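Local coordinates for protein nicotinate-nucleotide pyrophosphorylase (Pyrococcus furiosus, PDB 2I14) that probably joins nicotinate to phosphoribosyl pyrophosphate, with use of ATP, to give nicotinate mononucleotide, the entry step from nicotinate to NAD, at residues A[70-82]-A[94-107]. Numbering follows the deposited sequence.
Sequences KLLEGIPVNVYAM and VLQIEGDYADFGIY
Strands 77-81 and 95-98 run antiparallel at 165°, with Asn78 facing Glu98 as a hydrogen-bonded pair (Glu98 N to Asn78 O 2.9 Å). Gln96 N bonds to Tyr80 O at 2.9 Å, while the return bond from Tyr80 N to Gln96 O is weak. Asn78, Tyr80, Gln96 and Glu98 share one face of the sheet. There Tyr80 OH donates to Glu98 OE2 at 2.7 Å, nearly along its C-O axis. Glu98 reaches it with an extended chain, CG turned away from the backbone N (chi1 -157°). Arg327 forms a salt bridge with the same oxygen.

The other face is apolar and carries Val77, Val79, Ala81, Leu95 and Ile97. Val77 CG1 meets Phe104 CD2 at 3.4 Å, the two side chains crossing at about a right angle. Within 94-107, Ile97 CG2 sits over the centre of the Phe104 ring. Leu72 CD2 meets Ile97 CD1 tip to tip at 3.6 Å. Ile75 CD1 touches Tyr107 CE1 at 3.4 Å, Leu71 CG lies near CD2 of that ring, and Leu72 CD1 packs on Tyr107 CB. Tyr107 OH bonds to Lys19 O.

Both segments belong to the N-terminal domain of the quinolinate phosphoribosyltransferase family. Leu72 of helix 65-72 and Phe104 of helix 101-104 pack on the apolar face. In the antiparallel sheet, strand 43-49 flanks 95-98 and strand 357-365 flanks 77-81.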
loop_
_atom_site.group_PDB
_atom_site.type_symbol
_atom_site.label_atom_id
_atom_site.label_comp_id
_atom_site.label_asym_id
_atom_site.label_seq_id
_atom_site.Cartn_x
_atom_site.Cartn_y
_atom_site.Cartn_z
ATOM N N LYS A 70 -32.915 -21.835 28.704
ATOM C CA LYS A 70 -33.022 -23.260 28.988
ATOM C C LYS A 70 -31.822 -23.778 29.776
ATOM O O LYS A 70 -31.796 -24.938 30.170
ATOM C CB LYS A 70 -33.151 -24.062 27.682
ATOM C CG LYS A 70 -34.451 -23.830 26.899
ATOM C CD LYS A 70 -35.440 -24.998 27.019
ATOM C CE LYS A 70 -35.968 -25.185 28.454
ATOM N NZ LYS A 70 -36.917 -26.355 28.623
ATOM N N LEU A 71 -30.830 -22.928 30.002
ATOM C CA LEU A 71 -29.638 -23.339 30.747
ATOM C C LEU A 71 -29.666 -22.823 32.187
ATOM O O LEU A 71 -29.342 -23.552 33.133
ATOM C CB LEU A 71 -28.369 -22.822 30.061
ATOM C CG LEU A 71 -27.057 -23.076 30.818
ATOM C CD1 LEU A 71 -26.546 -24.492 30.539
ATOM C CD2 LEU A 71 -26.029 -22.046 30.401
ATOM N N LEU A 72 -30.029 -21.555 32.344
ATOM C CA LEU A 72 -30.102 -20.946 33.661
ATOM C C LEU A 72 -31.431 -21.299 34.314
ATOM O O LEU A 72 -31.739 -20.844 35.425
ATOM C CB LEU A 72 -29.952 -19.427 33.545
ATOM C CG LEU A 72 -28.531 -18.848 33.539
ATOM C CD1 LEU A 72 -27.494 -19.952 33.318
ATOM C CD2 LEU A 72 -28.453 -17.764 32.470
ATOM N N GLU A 73 -32.210 -22.119 33.612
ATOM C CA GLU A 73 -33.513 -22.563 34.093
ATOM C C GLU A 73 -33.358 -23.334 35.402
ATOM O O GLU A 73 -32.534 -24.248 35.497
ATOM C CB GLU A 73 -34.180 -23.458 33.043
ATOM C CG GLU A 73 -35.595 -23.903 33.407
ATOM C CD GLU A 73 -36.236 -24.798 32.347
ATOM O OE1 GLU A 73 -35.657 -25.873 32.031
ATOM O OE2 GLU A 73 -37.322 -24.421 31.837
ATOM N N GLY A 74 -34.147 -22.959 36.404
ATOM C CA GLY A 74 -34.076 -23.636 37.681
ATOM C C GLY A 74 -32.821 -23.258 38.430
ATOM O O GLY A 74 -32.137 -24.106 39.014
ATOM N N ILE A 75 -32.505 -21.972 38.404
ATOM C CA ILE A 75 -31.335 -21.481 39.099
ATOM C C ILE A 75 -31.662 -20.125 39.733
ATOM O O ILE A 75 -32.277 -19.263 39.103
ATOM C CB ILE A 75 -30.130 -21.388 38.132
ATOM C CG1 ILE A 75 -29.693 -22.805 37.742
ATOM C CG2 ILE A 75 -28.975 -20.621 38.781
ATOM C CD1 ILE A 75 -28.431 -22.872 36.904
ATOM N N PRO A 76 -31.260 -19.936 41.000
ATOM C CA PRO A 76 -31.433 -18.762 41.868
ATOM C C PRO A 76 -31.167 -17.371 41.278
ATOM O O PRO A 76 -30.613 -16.508 41.971
ATOM C CB PRO A 76 -30.484 -19.055 43.023
ATOM C CG PRO A 76 -30.517 -20.531 43.105
ATOM C CD PRO A 76 -30.437 -20.957 41.674
ATOM N N VAL A 77 -31.578 -17.127 40.036
ATOM C CA VAL A 77 -31.320 -15.827 39.422
ATOM C C VAL A 77 -32.386 -15.299 38.466
ATOM O O VAL A 77 -33.277 -16.028 38.033
ATOM C CB VAL A 77 -29.995 -15.851 38.629
ATOM C CG1 VAL A 77 -28.823 -16.140 39.558
ATOM C CG2 VAL A 77 -30.083 -16.901 37.526
ATOM N N ASN A 78 -32.272 -14.013 38.144
ATOM C CA ASN A 78 -33.171 -13.367 37.194
ATOM C C ASN A 78 -32.380 -13.172 35.909
ATOM O O ASN A 78 -31.171 -12.935 35.946
ATOM C CB ASN A 78 -33.639 -12.006 37.700
ATOM C CG ASN A 78 -34.528 -12.118 38.907
ATOM O OD1 ASN A 78 -35.267 -13.093 39.055
ATOM N ND2 ASN A 78 -34.476 -11.115 39.777
ATOM N N VAL A 79 -33.052 -13.272 34.773
ATOM C CA VAL A 79 -32.370 -13.114 33.504
ATOM C C VAL A 79 -33.158 -12.218 32.558
ATOM O O VAL A 79 -34.178 -12.627 32.000
ATOM C CB VAL A 79 -32.151 -14.480 32.827
ATOM C CG1 VAL A 79 -31.327 -14.296 31.571
ATOM C CG2 VAL A 79 -31.481 -15.448 33.787
ATOM N N TYR A 80 -32.695 -10.985 32.386
ATOM C CA TYR A 80 -33.363 -10.053 31.480
ATOM C C TYR A 80 -32.619 -10.139 30.151
ATOM O O TYR A 80 -31.423 -10.443 30.119
ATOM C CB TYR A 80 -33.306 -8.626 32.030
ATOM C CG TYR A 80 -33.499 -8.543 33.528
ATOM C CD1 TYR A 80 -32.529 -9.048 34.398
ATOM C CD2 TYR A 80 -34.631 -7.941 34.079
ATOM C CE1 TYR A 80 -32.675 -8.952 35.780
ATOM C CE2 TYR A 80 -34.788 -7.836 35.463
ATOM C CZ TYR A 80 -33.802 -8.343 36.311
ATOM O OH TYR A 80 -33.916 -8.221 37.684
ATOM N N ALA A 81 -33.313 -9.888 29.053
ATOM C CA ALA A 81 -32.657 -9.975 27.760
ATOM C C ALA A 81 -33.378 -9.208 26.660
ATOM O O ALA A 81 -34.436 -8.611 26.878
ATOM C CB ALA A 81 -32.509 -11.438 27.356
ATOM N N MET A 82 -32.766 -9.214 25.481
ATOM C CA MET A 82 -33.332 -8.581 24.309
ATOM C C MET A 82 -33.968 -9.736 23.563
ATOM O O MET A 82 -33.550 -10.877 23.708
ATOM C CB MET A 82 -32.245 -7.975 23.420
ATOM C CG MET A 82 -31.537 -6.733 23.943
ATOM S SD MET A 82 -30.452 -6.039 22.636
ATOM C CE MET A 82 -29.776 -4.620 23.499
ATOM N N VAL A 94 -26.803 -7.247 25.934
ATOM C CA VAL A 94 -27.794 -7.997 25.203
ATOM C C VAL A 94 -28.507 -8.957 26.147
ATOM O O VAL A 94 -29.534 -9.542 25.794
ATOM C CB VAL A 94 -27.138 -8.785 24.066
ATOM C CG1 VAL A 94 -26.510 -7.831 23.066
ATOM C CG2 VAL A 94 -26.102 -9.739 24.632
ATOM N N LEU A 95 -27.957 -9.112 27.351
ATOM C CA LEU A 95 -28.529 -10.000 28.369
ATOM C C LEU A 95 -27.891 -9.734 29.734
ATOM O O LEU A 95 -26.673 -9.563 29.832
ATOM C CB LEU A 95 -28.323 -11.463 27.959
ATOM C CG LEU A 95 -28.712 -12.547 28.969
ATOM C CD1 LEU A 95 -28.881 -13.886 28.257
ATOM C CD2 LEU A 95 -27.648 -12.640 30.057
ATOM N N GLN A 96 -28.714 -9.696 30.778
ATOM C CA GLN A 96 -28.225 -9.451 32.133
ATOM C C GLN A 96 -28.604 -10.602 33.054
ATOM O O GLN A 96 -29.490 -11.394 32.737
ATOM C CB GLN A 96 -28.809 -8.146 32.673
ATOM C CG GLN A 96 -28.512 -6.954 31.797
ATOM C CD GLN A 96 -29.142 -5.670 32.313
ATOM O OE1 GLN A 96 -30.366 -5.572 32.440
ATOM N NE2 GLN A 96 -28.306 -4.670 32.609
ATOM N N ILE A 97 -27.913 -10.715 34.180
ATOM C CA ILE A 97 -28.223 -11.758 35.136
ATOM C C ILE A 97 -28.070 -11.217 36.539
ATOM O O ILE A 97 -27.094 -10.527 36.852
ATOM C CB ILE A 97 -27.309 -12.965 35.002
ATOM C CG1 ILE A 97 -27.444 -13.576 33.614
ATOM C CG2 ILE A 97 -27.694 -14.002 36.044
ATOM C CD1 ILE A 97 -26.614 -14.830 33.431
ATOM N N GLU A 98 -29.037 -11.528 37.393
ATOM C CA GLU A 98 -28.984 -11.054 38.761
ATOM C C GLU A 98 -29.020 -12.206 39.754
ATOM O O GLU A 98 -29.768 -13.169 39.584
ATOM C CB GLU A 98 -30.141 -10.100 39.010
ATOM C CG GLU A 98 -29.888 -9.167 40.155
ATOM C CD GLU A 98 -30.829 -7.988 40.147
ATOM O OE1 GLU A 98 -30.668 -7.099 41.017
ATOM O OE2 GLU A 98 -31.726 -7.953 39.272
ATOM N N GLY A 99 -28.187 -12.109 40.785
ATOM C CA GLY A 99 -28.146 -13.152 41.788
ATOM C C GLY A 99 -26.793 -13.295 42.445
ATOM O O GLY A 99 -25.900 -12.464 42.267
ATOM N N ASP A 100 -26.649 -14.360 43.223
ATOM C CA ASP A 100 -25.402 -14.633 43.916
ATOM C C ASP A 100 -24.449 -15.185 42.868
ATOM O O ASP A 100 -24.723 -16.231 42.272
ATOM C CB ASP A 100 -25.644 -15.675 45.014
ATOM C CG ASP A 100 -24.475 -15.796 45.993
ATOM O OD1 ASP A 100 -24.550 -16.665 46.894
ATOM O OD2 ASP A 100 -23.492 -15.029 45.868
ATOM N N TYR A 101 -23.342 -14.483 42.628
ATOM C CA TYR A 101 -22.383 -14.949 41.635
ATOM C C TYR A 101 -22.042 -16.400 41.925
ATOM O O TYR A 101 -21.813 -17.191 41.010
ATOM C CB TYR A 101 -21.090 -14.132 41.651
ATOM C CG TYR A 101 -20.134 -14.600 40.578
ATOM C CD1 TYR A 101 -20.363 -14.290 39.242
ATOM C CD2 TYR A 101 -19.060 -15.444 40.880
ATOM C CE1 TYR A 101 -19.555 -14.812 38.231
ATOM C CE2 TYR A 101 -18.245 -15.973 39.875
ATOM C CZ TYR A 101 -18.503 -15.652 38.554
ATOM O OH TYR A 101 -17.735 -16.181 37.543
ATOM N N ALA A 102 -22.014 -16.743 43.206
ATOM C CA ALA A 102 -21.696 -18.097 43.622
ATOM C C ALA A 102 -22.606 -19.141 42.980
ATOM O O ALA A 102 -22.218 -20.303 42.844
ATOM C CB ALA A 102 -21.775 -18.203 45.138
ATOM N N ASP A 103 -23.804 -18.724 42.574
ATOM C CA ASP A 103 -24.776 -19.634 41.962
ATOM C C ASP A 103 -24.647 -19.847 40.447
ATOM O O ASP A 103 -24.525 -20.982 39.984
ATOM C CB ASP A 103 -26.200 -19.166 42.289
ATOM C CG ASP A 103 -26.564 -19.348 43.771
ATOM O OD1 ASP A 103 -27.469 -18.626 44.255
ATOM O OD2 ASP A 103 -25.961 -20.218 44.447
ATOM N N PHE A 104 -24.659 -18.762 39.679
ATOM C CA PHE A 104 -24.575 -18.856 38.218
ATOM C C PHE A 104 -23.189 -18.699 37.581
ATOM O O PHE A 104 -22.975 -19.141 36.453
ATOM C CB PHE A 104 -25.512 -17.827 37.598
ATOM C CG PHE A 104 -25.082 -16.410 37.825
ATOM C CD1 PHE A 104 -24.242 -15.770 36.923
ATOM C CD2 PHE A 104 -25.512 -15.713 38.948
ATOM C CE1 PHE A 104 -23.838 -14.452 37.130
ATOM C CE2 PHE A 104 -25.114 -14.397 39.165
ATOM C CZ PHE A 104 -24.273 -13.764 38.253
ATOM N N GLY A 105 -22.259 -18.065 38.290
ATOM C CA GLY A 105 -20.920 -17.855 37.759
ATOM C C GLY A 105 -20.274 -19.035 37.052
ATOM O O GLY A 105 -19.381 -18.866 36.223
ATOM N N ILE A 106 -20.731 -20.235 37.372
ATOM C CA ILE A 106 -20.187 -21.437 36.776
ATOM C C ILE A 106 -20.871 -21.711 35.445
ATOM O O ILE A 106 -20.757 -22.809 34.900
ATOM C CB ILE A 106 -20.407 -22.651 37.691
ATOM C CG1 ILE A 106 -20.149 -22.272 39.152
ATOM C CG2 ILE A 106 -19.476 -23.772 37.290
ATOM C CD1 ILE A 106 -21.243 -21.399 39.778
ATOM N N TYR A 107 -21.588 -20.719 34.918
ATOM C CA TYR A 107 -22.291 -20.900 33.651
ATOM C C TYR A 107 -21.861 -19.943 32.552
ATOM O O TYR A 107 -22.530 -19.826 31.524
ATOM C CB TYR A 107 -23.807 -20.805 33.858
ATOM C CG TYR A 107 -24.375 -22.027 34.533
ATOM C CD1 TYR A 107 -24.596 -22.053 35.909
ATOM C CD2 TYR A 107 -24.624 -23.188 33.801
ATOM C CE1 TYR A 107 -25.047 -23.209 36.543
ATOM C CE2 TYR A 107 -25.074 -24.354 34.422
ATOM C CZ TYR A 107 -25.282 -24.359 35.795
ATOM O OH TYR A 107 -25.714 -25.515 36.418
#